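Uncharacterized protein (Mannheimia succiniciproducens, PDB 3KG4) processes CRISPR precursor transcripts into crRNA as the endoribonuclease Cas5d, without needing a metal cofactor. Local coordinates at residues D31-P35 / S36-G40; T109-K112 / D113-Y116; A208-N212 / G213-V217. All blocks are in the same frame, centred on the assembly; numbering follows the deposited sequence.

How the interactions relate
Interaction 1 starts helix 35-45, its centre about 4 Å from that of the chain; interactions 2 and 3 each lie about 13 Å out, at ends of strands. Interaction 2 is nevertheless buried, interaction 1 is partly buried with no exposed residue among those touching, and interaction 3 is about half buried and half exposed. Interactions 2 and 3 both reach the large antiparallel sheet without touching. Interaction 1 touches both: Asp31 to Ile33 meet Leu111 and Tyr116, Val32 meets Ile215, and Pro35 meets Val217. Interaction 1 combines a side-chain cap with helical bonds, interaction 2 packs apolar groups with no hydrogen bond across its corner, and interaction 3 is a hairpin with water-bridged strands.

Interaction 1: D31-P35 / S36-G40; sequences DVITP and SAARG
The N-terminus of helix 35-45 is capped by Thr34, whose OG1 accepts the backbone N-H of Ala37 at 3.0 Å in a fairly straight bond (160° at the hydrogen). A chi1 of 54° sets OG1 between the backbone N and the carbonyl carbon of Thr34, on the side of the Ala37 N-H it accepts, while CG2 is turned away from that carbonyl. The same oxygen also lies against the methyl of Ala37, 3.4 Å from OG1 to CB. From the backbone of the same residue, Thr34 O takes the N-H of Ala38 at 3.0 Å. The next i to i+4 bond follows at once, Pro35 O accepting from Arg39 N at 2.9 Å. Pro35 fills the first helical position, where its lack of an N-H costs no helical bond.

This is the first helix of the ferredoxin-like beta-alpha-beta-beta-alpha-beta order of the RAMP-type Cas5 fold, lying on the antiparallel sheet. Ile33, just before the cap, reaches forward onto the first turn and pairs with Ala38 in the positions of a hydrophobic staple, 4.2 Å from Ile33 CD1 to Ala38 CB. Its chi1 of -170° also extends CG1 alongside the methyl of Ala37, an added contact of 3.8 Å from CG1 to CB. The same apolar side continues into the core, against the central strands, Ile33 meeting Ile58 and Tyr116, and Ala38 meeting Ile55 and Ile118.

The polar ends on this turn go elsewhere. Ser36 OG hydrogen-bonds to Asp194, and Arg39 NE makes a salt bridge to the same carboxylate, tying the helix start to strand 186-195.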
loop_
_atom_site.group_PDB
_atom_site.type_symbol
_atom_site.label_atom_id
_atom_site.label_comp_id
_atom_site.label_asym_id
_atom_site.label_seq_id
_atom_site.Cartn_x
_atom_site.Cartn_y
_atom_site.Cartn_z
ATOM N N ASP A 31 -10.295 -6.076 -3.777
ATOM C CA ASP A 31 -10.836 -6.058 -2.421
ATOM C C ASP A 31 -9.992 -5.291 -1.430
ATOM O O ASP A 31 -10.530 -4.834 -0.418
ATOM C CB ASP A 31 -11.002 -7.502 -1.865
ATOM C CG ASP A 31 -12.040 -8.295 -2.577
ATOM O OD1 ASP A 31 -12.578 -7.828 -3.601
ATOM O OD2 ASP A 31 -12.382 -9.405 -2.070
ATOM N N VAL A 32 -8.707 -5.154 -1.720
ATOM C CA VAL A 32 -7.748 -4.476 -0.846
ATOM C C VAL A 32 -6.694 -3.796 -1.726
ATOM O O VAL A 32 -6.565 -4.055 -2.933
ATOM C CB VAL A 32 -7.004 -5.484 0.084
ATOM C CG1 VAL A 32 -8.030 -6.326 0.971
ATOM C CG2 VAL A 32 -6.154 -6.459 -0.741
ATOM N N ILE A 33 -5.892 -2.970 -1.074
ATOM C CA ILE A 33 -4.758 -2.350 -1.717
ATOM C C ILE A 33 -3.713 -3.359 -2.234
ATOM O O ILE A 33 -3.414 -4.388 -1.596
ATOM C CB ILE A 33 -4.135 -1.277 -0.740
ATOM C CG1 ILE A 33 -3.088 -0.427 -1.471
ATOM C CG2 ILE A 33 -3.494 -1.980 0.447
ATOM C CD1 ILE A 33 -2.730 0.879 -0.763
ATOM N N THR A 34 -3.198 -3.085 -3.431
ATOM C CA THR A 34 -2.154 -3.856 -4.031
ATOM C C THR A 34 -0.811 -3.385 -3.493
ATOM O O THR A 34 -0.701 -2.244 -3.045
ATOM C CB THR A 34 -2.143 -3.662 -5.567
ATOM O OG1 THR A 34 -2.064 -2.248 -5.859
ATOM C CG2 THR A 34 -3.451 -4.252 -6.202
ATOM N N PRO A 35 0.225 -4.251 -3.559
ATOM C CA PRO A 35 1.588 -3.850 -3.256
ATOM C C PRO A 35 1.988 -2.650 -4.130
ATOM O O PRO A 35 2.622 -1.727 -3.654
ATOM C CB PRO A 35 2.395 -5.080 -3.651
ATOM C CG PRO A 35 1.382 -6.257 -3.385
ATOM C CD PRO A 35 0.094 -5.704 -3.797
ATOM N N SER A 36 1.593 -2.701 -5.412
ATOM C CA SER A 36 1.858 -1.641 -6.390
ATOM C C SER A 36 1.364 -0.274 -5.902
ATOM O O SER A 36 2.127 0.711 -5.868
ATOM C CB SER A 36 1.192 -2.020 -7.729
ATOM O OG SER A 36 1.663 -1.185 -8.755
ATOM N N ALA A 37 0.116 -0.204 -5.467
ATOM C CA ALA A 37 -0.446 1.048 -4.950
ATOM C C ALA A 37 0.198 1.500 -3.642
ATOM O O ALA A 37 0.367 2.728 -3.389
ATOM C CB ALA A 37 -1.998 0.960 -4.782
ATOM N N ALA A 38 0.525 0.528 -2.801
ATOM C CA ALA A 38 1.157 0.814 -1.514
ATOM C C ALA A 38 2.535 1.446 -1.738
ATOM O O ALA A 38 2.872 2.444 -1.096
ATOM C CB ALA A 38 1.243 -0.477 -0.626
ATOM N N ARG A 39 3.288 0.887 -2.668
ATOM C CA ARG A 39 4.590 1.367 -2.996
ATOM C C ARG A 39 4.518 2.782 -3.593
ATOM O O ARG A 39 5.397 3.603 -3.330
ATOM C CB ARG A 39 5.265 0.397 -3.956
ATOM C CG ARG A 39 6.686 0.784 -4.332
ATOM C CD ARG A 39 7.449 -0.348 -5.017
ATOM N NE ARG A 39 6.993 -0.460 -6.395
ATOM C CZ ARG A 39 7.570 0.110 -7.446
ATOM N NH1 ARG A 39 8.680 0.838 -7.324
ATOM N NH2 ARG A 39 7.039 -0.082 -8.646
ATOM N N GLY A 40 3.481 3.044 -4.382
ATOM C CA GLY A 40 3.207 4.400 -4.896
ATOM C C GLY A 40 3.005 5.393 -3.763
ATOM O O GLY A 40 3.482 6.532 -3.817
#

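Interaction 2: T109-K112 / D113-Y116; sequences TVLK and DVAY
With chi1 near -70° in Leu111 and much alike in Val114, CG of the one and CG1 of the other each lie opposite their own carbonyl carbon, and the two side chains meet inside the bend. Val114 CG1 rests against Leu111 CB at 3.6 Å, the side chains crossing at about a right angle. Beyond it, Leu111 CD1 reaches the phenol of Tyr116, 3.7 Å from the OH atom, again with the side chains roughly perpendicular.

At the bend itself, Lys112 and Asp113 lie side by side, pointing the same way. The carboxylate oxygen OD2 of Asp113 lies beside the lysine's methylenes, nearest Lys112 CG at 3.5 Å, and the touching part of the lysine is its chain. Lys112 NZ remains 4.8 Å from Asp113 OD2: the charged atoms are not in contact. NZ turns instead to Glu67 in a salt bridge, and OD2 to Arg65, so that both polar ends fasten the bend to residues within and just before strand 66-70.

No hydrogen bond crosses between 109-112 and 113-116. The chain turns at Asp113, whose phi is positive (58°), and the short strands before and after it run at 63° to each other. Such a corner passes one continuous strand-like run from one sheet to another, here from the small mixed sheet holding strand 107-112 to the large antiparallel sheet, where strand 114-124 lies next to strand 7-13.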
loop_
_atom_site.group_PDB
_atom_site.type_symbol
_atom_site.label_atom_id
_atom_site.label_comp_id
_atom_site.label_asym_id
_atom_site.label_seq_id
_atom_site.Cartn_x
_atom_site.Cartn_y
_atom_site.Cartn_z
ATOM N N THR A 109 -16.972 0.700 -9.573
ATOM C CA THR A 109 -17.271 0.062 -8.297
ATOM C C THR A 109 -16.017 0.153 -7.422
ATOM O O THR A 109 -15.006 -0.435 -7.723
ATOM C CB THR A 109 -17.780 -1.362 -8.483
ATOM O OG1 THR A 109 -18.978 -1.293 -9.281
ATOM C CG2 THR A 109 -18.120 -1.977 -7.122
ATOM N N VAL A 110 -16.128 0.900 -6.334
ATOM C CA VAL A 110 -14.989 1.274 -5.522
ATOM C C VAL A 110 -15.180 0.803 -4.085
ATOM O O VAL A 110 -16.314 0.502 -3.645
ATOM C CB VAL A 110 -14.799 2.798 -5.554
ATOM C CG1 VAL A 110 -14.720 3.293 -7.038
ATOM C CG2 VAL A 110 -15.899 3.507 -4.779
ATOM N N LEU A 111 -14.066 0.675 -3.383
ATOM C CA LEU A 111 -14.110 0.386 -1.962
ATOM C C LEU A 111 -14.575 1.596 -1.234
ATOM O O LEU A 111 -14.277 2.741 -1.627
ATOM C CB LEU A 111 -12.729 -0.035 -1.460
ATOM C CG LEU A 111 -12.246 -1.403 -1.946
ATOM C CD1 LEU A 111 -10.725 -1.515 -1.745
ATOM C CD2 LEU A 111 -12.989 -2.593 -1.245
ATOM N N LYS A 112 -15.281 1.360 -0.145
ATOM C CA LYS A 112 -15.704 2.418 0.737
ATOM C C LYS A 112 -15.105 2.227 2.134
ATOM O O LYS A 112 -15.104 1.116 2.660
ATOM C CB LYS A 112 -17.234 2.422 0.800
ATOM C CG LYS A 112 -17.827 3.467 1.661
ATOM C CD LYS A 112 -19.357 3.373 1.641
ATOM C CE LYS A 112 -19.968 4.614 2.266
ATOM N NZ LYS A 112 -19.907 5.742 1.287
ATOM N N ASP A 113 -14.630 3.329 2.717
ATOM C CA ASP A 113 -14.196 3.405 4.124
ATOM C C ASP A 113 -13.084 2.408 4.446
ATOM O O ASP A 113 -13.280 1.426 5.165
ATOM C CB ASP A 113 -15.364 3.224 5.085
ATOM C CG ASP A 113 -16.375 4.364 5.008
ATOM O OD1 ASP A 113 -15.980 5.561 4.860
ATOM O OD2 ASP A 113 -17.578 4.047 5.134
ATOM N N VAL A 114 -11.919 2.662 3.885
ATOM C CA VAL A 114 -10.821 1.744 3.990
ATOM C C VAL A 114 -9.791 2.301 4.968
ATOM O O VAL A 114 -9.679 3.523 5.133
ATOM C CB VAL A 114 -10.084 1.543 2.629
ATOM C CG1 VAL A 114 -11.002 0.970 1.583
ATOM C CG2 VAL A 114 -9.475 2.850 2.118
ATOM N N ALA A 115 -9.012 1.391 5.529
ATOM C CA ALA A 115 -7.808 1.725 6.271
ATOM C C ALA A 115 -6.873 0.546 6.308
ATOM O O ALA A 115 -7.290 -0.610 6.533
ATOM C CB ALA A 115 -8.171 2.161 7.685
ATOM N N TYR A 116 -5.596 0.841 6.130
ATOM C CA TYR A 116 -4.574 -0.174 6.130
ATOM C C TYR A 116 -3.366 0.250 6.954
ATOM O O TYR A 116 -3.167 1.439 7.193
ATOM C CB TYR A 116 -4.089 -0.484 4.717
ATOM C CG TYR A 116 -5.211 -0.678 3.700
ATOM C CD1 TYR A 116 -5.848 -1.914 3.556
ATOM C CD2 TYR A 116 -5.639 0.366 2.895
ATOM C CE1 TYR A 116 -6.865 -2.070 2.669
ATOM C CE2 TYR A 116 -6.687 0.186 1.981
ATOM C CZ TYR A 116 -7.268 -1.036 1.863
ATOM O OH TYR A 116 -8.318 -1.237 0.985
#

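Interaction 3: A208-N212 / G213-V217; sequences AELKN and GVIDV
Val214 O receives the N-H of Lys211 at 2.8 Å in an almost linear bond (178° at the hydrogen), and the CA-H of Leu210 adds a weaker contact to the same oxygen. The return bond, Val214 N to Lys211 O, is 3.0 Å long. Together they close the hydrogen-bonded pair Lys211 and Val214, around a type I' turn whose two corner residues, Asn212 and Gly213, both have positive phi: the classic Asn-Gly form of a two-residue beta hairpin.

Further from the turn the strands spread, and water takes over. One molecule donates to Glu209 O and accepts from Asp216 N at 2.9 Å; a second accepts from Glu209 N and donates to Asp216 O at 2.8 Å. The first water shares Glu209 O with the CA-H of Ile215, 3.5 Å from CA to O.

On the buried face Leu210 folds back over the turn. Its chi2 of 36° brings CD1 against the glycine backbone, 3.3 Å from Gly213 C, a tight approach, while the same methyl lies 3.7 Å from CG1 of Ile215. Val214 goes to the other face, where its CG2 packs on Asn212 O.

Strand 214-216 lies between strand 203-211 and strand 51-60, with Leu210 on Val60 and Val214 on Lys57 and Tyr59, while Ala208 and Ile215 rest on Leu188 of strand 186-195 and Val217 meets His193 of that same strand.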
loop_
_atom_site.group_PDB
_atom_site.type_symbol
_atom_site.label_atom_id
_atom_site.label_comp_id
_atom_site.label_asym_id
_atom_site.label_seq_id
_atom_site.Cartn_x
_atom_site.Cartn_y
_atom_site.Cartn_z
ATOM N N ALA A 208 -2.813 -13.561 -3.068
ATOM C CA ALA A 208 -3.038 -12.724 -1.918
ATOM C C ALA A 208 -3.895 -13.461 -0.902
ATOM O O ALA A 208 -5.005 -13.837 -1.218
ATOM C CB ALA A 208 -3.744 -11.448 -2.332
ATOM N N GLU A 209 -3.384 -13.621 0.320
ATOM C CA GLU A 209 -4.159 -14.293 1.371
ATOM C C GLU A 209 -4.125 -13.472 2.640
ATOM O O GLU A 209 -3.051 -13.102 3.128
ATOM C CB GLU A 209 -3.640 -15.680 1.646
ATOM C CG GLU A 209 -4.400 -16.280 2.846
ATOM C CD GLU A 209 -4.112 -17.740 3.090
ATOM O OE1 GLU A 209 -3.163 -18.280 2.474
ATOM O OE2 GLU A 209 -4.854 -18.327 3.924
ATOM N N LEU A 210 -5.312 -13.170 3.125
ATOM C CA LEU A 210 -5.502 -12.470 4.381
ATOM C C LEU A 210 -5.447 -13.525 5.495
ATOM O O LEU A 210 -6.268 -14.436 5.523
ATOM C CB LEU A 210 -6.864 -11.806 4.322
ATOM C CG LEU A 210 -7.260 -10.598 5.111
ATOM C CD1 LEU A 210 -6.131 -9.531 5.318
ATOM C CD2 LEU A 210 -8.451 -10.021 4.377
ATOM N N LYS A 211 -4.465 -13.442 6.361
ATOM C CA LYS A 211 -4.364 -14.386 7.493
ATOM C C LYS A 211 -4.308 -13.557 8.753
ATOM O O LYS A 211 -3.394 -12.767 8.947
ATOM C CB LYS A 211 -3.129 -15.260 7.402
ATOM C CG LYS A 211 -3.062 -16.127 6.193
ATOM C CD LYS A 211 -1.730 -16.918 6.124
ATOM C CE LYS A 211 -1.746 -18.178 7.021
ATOM N NZ LYS A 211 -0.496 -19.061 6.883
ATOM N N ASN A 212 -5.326 -13.714 9.584
ATOM C CA ASN A 212 -5.488 -12.886 10.759
ATOM C C ASN A 212 -5.272 -11.402 10.469
ATOM O O ASN A 212 -4.523 -10.717 11.150
ATOM C CB ASN A 212 -4.566 -13.390 11.853
ATOM C CG ASN A 212 -4.953 -14.787 12.295
ATOM O OD1 ASN A 212 -6.125 -15.050 12.529
ATOM N ND2 ASN A 212 -4.004 -15.685 12.327
ATOM N N GLY A 213 -5.993 -10.933 9.474
ATOM C CA GLY A 213 -6.034 -9.540 9.101
ATOM C C GLY A 213 -4.829 -9.037 8.346
ATOM O O GLY A 213 -4.752 -7.832 8.077
ATOM N N VAL A 214 -3.880 -9.911 8.025
ATOM C CA VAL A 214 -2.627 -9.509 7.399
ATOM C C VAL A 214 -2.328 -10.292 6.115
ATOM O O VAL A 214 -2.507 -11.522 6.051
ATOM C CB VAL A 214 -1.387 -9.689 8.346
ATOM C CG1 VAL A 214 -0.084 -9.151 7.696
ATOM C CG2 VAL A 214 -1.608 -9.033 9.677
ATOM N N ILE A 215 -1.860 -9.559 5.108
ATOM C CA ILE A 215 -1.408 -10.115 3.860
ATOM C C ILE A 215 0.090 -10.023 3.813
ATOM O O ILE A 215 0.671 -8.910 3.825
ATOM C CB ILE A 215 -1.976 -9.368 2.648
ATOM C CG1 ILE A 215 -3.476 -9.316 2.728
ATOM C CG2 ILE A 215 -1.496 -10.041 1.304
ATOM C CD1 ILE A 215 -4.152 -8.305 1.775
ATOM N N ASP A 216 0.742 -11.193 3.769
ATOM C CA ASP A 216 2.169 -11.211 3.572
ATOM C C ASP A 216 2.465 -11.159 2.071
ATOM O O ASP A 216 1.862 -11.875 1.255
ATOM C CB ASP A 216 2.861 -12.366 4.355
ATOM C CG ASP A 216 3.077 -12.003 5.908
ATOM O OD1 ASP A 216 4.225 -11.863 6.397
ATOM O OD2 ASP A 216 2.083 -11.811 6.647
ATOM N N VAL A 217 3.343 -10.231 1.688
ATOM C CA VAL A 217 3.641 -9.997 0.296
ATOM C C VAL A 217 4.982 -10.639 -0.031
ATOM O O VAL A 217 6.021 -10.283 0.573
ATOM C CB VAL A 217 3.696 -8.465 -0.011
ATOM C CG1 VAL A 217 4.059 -8.237 -1.485
ATOM C CG2 VAL A 217 2.373 -7.832 0.338
HETATM O O HOH W 1 -0.595 -13.815 3.816
HETATM O O HOH W 2 -0.523 -13.253 0.576
#